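Side-chain contacts in AOC_like domain-containing protein (Frankia sp. Cc1.17, PDB 7DVI), which acts as an exo-selective intermolecular Diels-Alderase on non-natural substrates and is built on an allene oxide cyclase-like beta-barrel: residues E36-V41 with V46-S51; S87-L92 with I96-G101. All coordinates share one frame; numbering follows the deposited sequence.

Contact 1: E36-V41 with V46-S51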
loop_
_atom_site.group_PDB
_atom_site.type_symbol
_atom_site.label_atom_id
_atom_site.label_comp_id
_atom_site.label_asym_id
_atom_site.label_seq_id
_atom_site.Cartn_x
_atom_site.Cartn_y
_atom_site.Cartn_z
ATOM N N GLU A 36 -12.748 4.285 -20.213
ATOM C CA GLU A 36 -13.896 3.364 -20.386
ATOM C C GLU A 36 -14.070 2.682 -19.050
ATOM O O GLU A 36 -13.043 2.563 -18.302
ATOM C CB GLU A 36 -13.691 2.345 -21.506
ATOM C CG GLU A 36 -13.544 2.958 -22.888
ATOM C CD GLU A 36 -14.810 3.590 -23.466
ATOM O OE1 GLU A 36 -15.916 3.244 -23.012
ATOM O OE2 GLU A 36 -14.667 4.491 -24.309
ATOM N N GLN A 37 -15.307 2.399 -18.665
ATOM C CA GLN A 37 -15.573 1.816 -17.330
ATOM C C GLN A 37 -16.999 1.282 -17.253
ATOM O O GLN A 37 -17.815 1.706 -18.051
ATOM C CB GLN A 37 -15.487 2.900 -16.260
ATOM C CG GLN A 37 -16.685 3.824 -16.236
ATOM C CD GLN A 37 -16.378 5.123 -15.547
ATOM O OE1 GLN A 37 -15.481 5.843 -15.946
ATOM N NE2 GLN A 37 -17.132 5.441 -14.513
ATOM N N ASN A 38 -17.232 0.359 -16.330
ATOM C CA ASN A 38 -18.607 -0.139 -16.052
ATOM C C ASN A 38 -18.915 0.211 -14.603
ATOM O O ASN A 38 -19.753 -0.411 -14.047
ATOM C CB ASN A 38 -18.799 -1.615 -16.424
ATOM C CG ASN A 38 -18.077 -2.561 -15.493
ATOM O OD1 ASN A 38 -17.227 -2.099 -14.740
ATOM N ND2 ASN A 38 -18.327 -3.855 -15.612
ATOM N N VAL A 39 -18.146 1.108 -14.000
ATOM C CA VAL A 39 -18.381 1.604 -12.631
ATOM C C VAL A 39 -19.656 2.463 -12.614
ATOM O O VAL A 39 -19.739 3.440 -13.373
ATOM C CB VAL A 39 -17.197 2.408 -12.066
ATOM C CG1 VAL A 39 -17.581 3.019 -10.730
ATOM C CG2 VAL A 39 -15.945 1.537 -11.895
ATOM N N ASN A 40 -20.591 2.085 -11.756
ATOM C CA ASN A 40 -21.836 2.847 -11.475
ATOM C C ASN A 40 -21.429 3.946 -10.526
ATOM O O ASN A 40 -21.170 3.632 -9.338
ATOM C CB ASN A 40 -22.914 1.945 -10.896
ATOM C CG ASN A 40 -24.222 2.689 -10.688
ATOM O OD1 ASN A 40 -24.234 3.840 -10.282
ATOM N ND2 ASN A 40 -25.311 2.013 -10.958
ATOM N N VAL A 41 -21.286 5.170 -11.032
ATOM C CA VAL A 41 -20.625 6.234 -10.231
ATOM C C VAL A 41 -21.446 6.520 -8.974
ATOM O O VAL A 41 -20.850 6.770 -7.888
ATOM C CB VAL A 41 -20.372 7.494 -11.059
ATOM C CG1 VAL A 41 -19.839 8.616 -10.201
ATOM C CG2 VAL A 41 -19.403 7.203 -12.181
ATOM N N VAL A 46 -18.827 -3.875 -6.326
ATOM C CA VAL A 46 -17.565 -4.664 -6.252
ATOM C C VAL A 46 -17.369 -5.339 -7.596
ATOM O O VAL A 46 -18.296 -6.012 -8.091
ATOM C CB VAL A 46 -17.592 -5.688 -5.098
ATOM C CG1 VAL A 46 -16.443 -6.682 -5.203
ATOM C CG2 VAL A 46 -17.558 -4.992 -3.759
ATOM N N GLY A 47 -16.176 -5.238 -8.166
ATOM C CA GLY A 47 -15.858 -5.952 -9.410
ATOM C C GLY A 47 -15.979 -5.054 -10.620
ATOM O O GLY A 47 -15.485 -5.453 -11.666
ATOM N N GLN A 48 -16.618 -3.888 -10.499
ATOM C CA GLN A 48 -16.639 -2.901 -11.598
ATOM C C GLN A 48 -15.203 -2.324 -11.774
ATOM O O GLN A 48 -14.517 -2.107 -10.726
ATOM C CB GLN A 48 -17.661 -1.816 -11.290
ATOM C CG GLN A 48 -19.106 -2.385 -11.338
ATOM C CD GLN A 48 -20.186 -1.349 -11.093
ATOM O OE1 GLN A 48 -19.946 -0.297 -10.511
ATOM N NE2 GLN A 48 -21.403 -1.663 -11.547
ATOM N N ILE A 49 -14.837 -2.010 -13.016
ATOM C CA ILE A 49 -13.477 -1.498 -13.373
ATOM C C ILE A 49 -13.566 -0.294 -14.299
ATOM O O ILE A 49 -14.604 -0.086 -14.964
ATOM C CB ILE A 49 -12.641 -2.627 -14.019
ATOM C CG1 ILE A 49 -13.104 -3.037 -15.413
ATOM C CG2 ILE A 49 -12.573 -3.829 -13.100
ATOM C CD1 ILE A 49 -12.000 -3.689 -16.263
ATOM N N GLY A 50 -12.448 0.415 -14.418
ATOM C CA GLY A 50 -12.224 1.400 -15.476
ATOM C C GLY A 50 -10.756 1.409 -15.854
ATOM O O GLY A 50 -9.919 0.977 -15.023
ATOM N N SER A 51 -10.472 1.855 -17.061
ATOM C CA SER A 51 -9.099 2.073 -17.577
ATOM C C SER A 51 -9.066 3.497 -18.118
ATOM O O SER A 51 -10.126 4.011 -18.640
ATOM C CB SER A 51 -8.731 1.071 -18.621
ATOM O OG SER A 51 -8.737 -0.257 -18.106
HETATM O O HOH W 1 -17.120 -5.796 -13.880
HETATM O O HOH W 2 -24.529 -1.036 -11.292
#
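Gln48 reaches across to the loop residues Asn38 to Asn40 and lays its amide over the opposing backbone. Its chain, extended beyond CG (chi2 -178°), carries OE1 to 2.8 Å from Asn40 N. This N-H points almost straight at OE1 (171°) but meets it from above the amide plane; OE1 also accepts from Gln45 N, so two backbone donors grip one oxygen. A glutamine suits the place because it is long enough to span the gap and its carbonyl can serve both. From the opposing segment, Asn38 sets CG between its backbone N and carbonyl carbon (chi1 71°), which brings OD1 to Ile49 N at 2.9 Å, the donor in its carbonyl plane. Asn38 N in turn donates to Ile49 O, so side chain and backbone of Asn38 together continue the ladder of this beta hairpin beyond its last regular pair. There Gln37 faces Gly50, their CA atoms only 3.9 Å apart, a closeness that glycine permits. Ile49 turns its own side chain away, while buried Val39 lays CG2 3.8 Å from Gln48 CB. Water 1 links Asn38 ND2 to Gly47 O. Amide side chains thus take over from strand backbone where regular pairing ends and the loop begins.

Contact 2: S87-L92 with I96-G101. With EDO (1,2-ethanediol), chain I; EDO (1,2-ethanediol), chain F.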
loop_
_atom_site.group_PDB
_atom_site.type_symbol
_atom_site.label_atom_id
_atom_site.label_comp_id
_atom_site.label_asym_id
_atom_site.label_seq_id
_atom_site.Cartn_x
_atom_site.Cartn_y
_atom_site.Cartn_z
ATOM N N SER A 87 -3.960 1.047 -10.265
ATOM C CA SER A 87 -2.619 0.693 -10.783
ATOM C C SER A 87 -2.353 1.491 -12.051
ATOM O O SER A 87 -3.211 1.401 -12.982
ATOM C CB SER A 87 -2.531 -0.766 -11.073
ATOM O OG SER A 87 -1.185 -1.158 -11.125
ATOM N N GLU A 88 -1.196 2.144 -12.122
ATOM C CA GLU A 88 -0.853 2.913 -13.322
ATOM C C GLU A 88 0.677 3.004 -13.528
ATOM O O GLU A 88 1.455 2.864 -12.570
ATOM C CB GLU A 88 -1.443 4.317 -13.233
ATOM C CG GLU A 88 -0.890 5.138 -12.136
ATOM C CD GLU A 88 -1.698 6.367 -11.817
ATOM O OE1 GLU A 88 -2.150 7.051 -12.793
ATOM O OE2 GLU A 88 -1.745 6.700 -10.607
ATOM N N ASP A 89 1.026 3.403 -14.730
ATOM C CA ASP A 89 2.422 3.758 -15.116
ATOM C C ASP A 89 2.422 5.173 -15.716
ATOM O O ASP A 89 1.635 5.419 -16.652
ATOM C CB ASP A 89 2.946 2.686 -16.038
ATOM C CG ASP A 89 2.894 1.324 -15.373
ATOM O OD1 ASP A 89 3.621 1.142 -14.398
ATOM O OD2 ASP A 89 2.081 0.484 -15.820
ATOM N N LEU A 90 3.285 6.034 -15.173
ATOM C CA LEU A 90 3.485 7.441 -15.593
ATOM C C LEU A 90 4.802 7.525 -16.375
ATOM O O LEU A 90 5.843 7.017 -15.869
ATOM C CB LEU A 90 3.480 8.315 -14.349
ATOM C CG LEU A 90 2.197 8.213 -13.510
ATOM C CD1 LEU A 90 2.407 7.317 -12.294
ATOM C CD2 LEU A 90 1.716 9.584 -13.058
ATOM N N PHE A 91 4.695 7.975 -17.622
ATOM C CA PHE A 91 5.821 8.158 -18.571
ATOM C C PHE A 91 6.027 9.670 -18.697
ATOM O O PHE A 91 5.171 10.336 -19.295
ATOM C CB PHE A 91 5.440 7.471 -19.874
ATOM C CG PHE A 91 5.382 5.975 -19.747
ATOM C CD1 PHE A 91 6.509 5.193 -19.944
ATOM C CD2 PHE A 91 4.180 5.351 -19.391
ATOM C CE1 PHE A 91 6.451 3.814 -19.822
ATOM C CE2 PHE A 91 4.110 3.974 -19.302
ATOM C CZ PHE A 91 5.249 3.204 -19.481
ATOM N N LEU A 92 6.962 10.204 -17.940
ATOM C CA LEU A 92 7.198 11.661 -17.842
ATOM C C LEU A 92 8.497 12.074 -18.567
ATOM O O LEU A 92 9.316 11.194 -18.935
ATOM C CB LEU A 92 7.230 12.066 -16.372
ATOM C CG LEU A 92 6.093 11.511 -15.515
ATOM C CD1 LEU A 92 6.191 12.012 -14.118
ATOM C CD2 LEU A 92 4.739 11.879 -16.090
ATOM N N ILE A 96 10.224 7.567 -15.389
ATOM C CA ILE A 96 9.061 6.614 -15.426
ATOM C C ILE A 96 8.792 6.210 -13.989
ATOM O O ILE A 96 9.757 6.029 -13.253
ATOM C CB ILE A 96 9.311 5.399 -16.331
ATOM C CG1 ILE A 96 9.521 5.835 -17.789
ATOM C CG2 ILE A 96 8.175 4.360 -16.233
ATOM C CD1 ILE A 96 9.969 4.712 -18.712
ATOM N N ILE A 97 7.498 6.127 -13.627
ATOM C CA ILE A 97 7.018 5.821 -12.252
ATOM C C ILE A 97 5.911 4.752 -12.356
ATOM O O ILE A 97 5.047 4.861 -13.263
ATOM C CB ILE A 97 6.492 7.077 -11.553
ATOM C CG1 ILE A 97 7.586 8.129 -11.378
ATOM C CG2 ILE A 97 5.815 6.732 -10.215
ATOM C CD1 ILE A 97 7.049 9.494 -11.029
ATOM N N HIS A 98 5.980 3.750 -11.487
ATOM C CA HIS A 98 4.856 2.806 -11.260
ATOM C C HIS A 98 4.167 3.192 -9.961
ATOM O O HIS A 98 4.848 3.362 -8.933
ATOM C CB HIS A 98 5.297 1.337 -11.269
ATOM C CG HIS A 98 4.155 0.448 -10.944
ATOM N ND1 HIS A 98 3.112 0.315 -11.807
ATOM C CD2 HIS A 98 3.821 -0.211 -9.806
ATOM C CE1 HIS A 98 2.184 -0.458 -11.255
ATOM N NE2 HIS A 98 2.599 -0.794 -10.022
ATOM N N ALA A 99 2.826 3.336 -9.997
ATOM C CA ALA A 99 2.056 3.716 -8.802
ATOM C C ALA A 99 0.798 2.811 -8.705
ATOM O O ALA A 99 0.234 2.444 -9.744
ATOM C CB ALA A 99 1.714 5.194 -8.842
ATOM N N GLU A 100 0.509 2.347 -7.503
ATOM C CA GLU A 100 -0.673 1.503 -7.245
ATOM C C GLU A 100 -1.026 1.556 -5.757
ATOM O O GLU A 100 -0.136 1.709 -4.859
ATOM C CB GLU A 100 -0.495 0.094 -7.760
ATOM C CG GLU A 100 0.436 -0.751 -6.897
ATOM C CD GLU A 100 0.483 -2.136 -7.464
ATOM O OE1 GLU A 100 1.129 -2.328 -8.483
ATOM O OE2 GLU A 100 -0.225 -2.987 -6.941
ATOM N N GLY A 101 -2.334 1.450 -5.498
ATOM C CA GLY A 101 -2.823 1.327 -4.116
ATOM C C GLY A 101 -4.263 1.774 -4.026
ATOM O O GLY A 101 -4.967 1.724 -5.043
HETATM C C1 EDO I . 8.723 8.679 -21.416
HETATM O O1 EDO I . 9.521 8.405 -20.289
HETATM C C2 EDO I . 8.730 7.619 -22.442
HETATM O O2 EDO I . 9.846 6.772 -22.336
HETATM C C1 EDO F . 3.534 -3.497 -5.542
HETATM O O1 EDO F . 3.983 -3.308 -6.851
HETATM C C2 EDO F . 3.012 -4.874 -5.404
HETATM O O2 EDO F . 3.956 -5.826 -5.795
#
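Leu90 crosses Ile97 at a slant in an antiparallel beta hairpin, strands 82-92 and 95-104 of the closed eight-stranded barrel, whose alternating side chains make two unlike faces. On the buried face Leu90 CD1 touches both Ile97 CG2, at 4.0 Å, and Ala99 CB, at 4.1 Å, branched aliphatics filling space beside a small residue. Leu92 CD1 extends this apolar patch to Ile97 CD1. Buried Glu88 shares the face, its carboxylate satisfied by a salt bridge to Arg132 and hydrogen bonds to Tyr116 and Thr67. Backbone bonds pair Glu88 with Ala99 and Leu90 with Ile97.

The other face, that of Ser87, Asp89, Phe91, Ile96, His98 and Glu100, is more polar and more open to solvent. Ile96 CD1 meets Phe91 CD1 obliquely at 3.7 Å, and an ethanediol, probably from the crystallisation liquor, bonds to Leu92 O nearby. Further along, His98 suits its place because its two ring nitrogens, ND1 and NE2, can each meet a carboxylate. With CG anti to the backbone N (chi1 176°), ND1 donates a hydrogen bond to Asp89 OD1 at 2.8 Å, meeting that oxygen from above the carboxylate plane. Glu100, whose OE2 bonds to Tyr85, holds the NE2 side: His98 NE2 donates to the anti lone pair of Glu100 OE1, 2.6 Å away and in the ring plane.

Overall arrangement
Both contacts are hairpins of the same closed antiparallel barrel, and they follow one another along the chain, their centres about 20 Å apart and their nearest atoms about 7 Å. Contact 1 sits toward the periphery, joining strands 22-37 and 49-57 where they run into a loop; there backbone pairing gives way to amide side chains, with two bridging waters, and few of its residues are buried. Contact 2 lies nearer the centre of the chain, with regular antiparallel pairing along most of its length, an aliphatic and carboxylate-bearing buried face and a histidine-carboxylate chain on the other. Strand 63-76 lies between the two hairpins in the sheet, touching side chains of each.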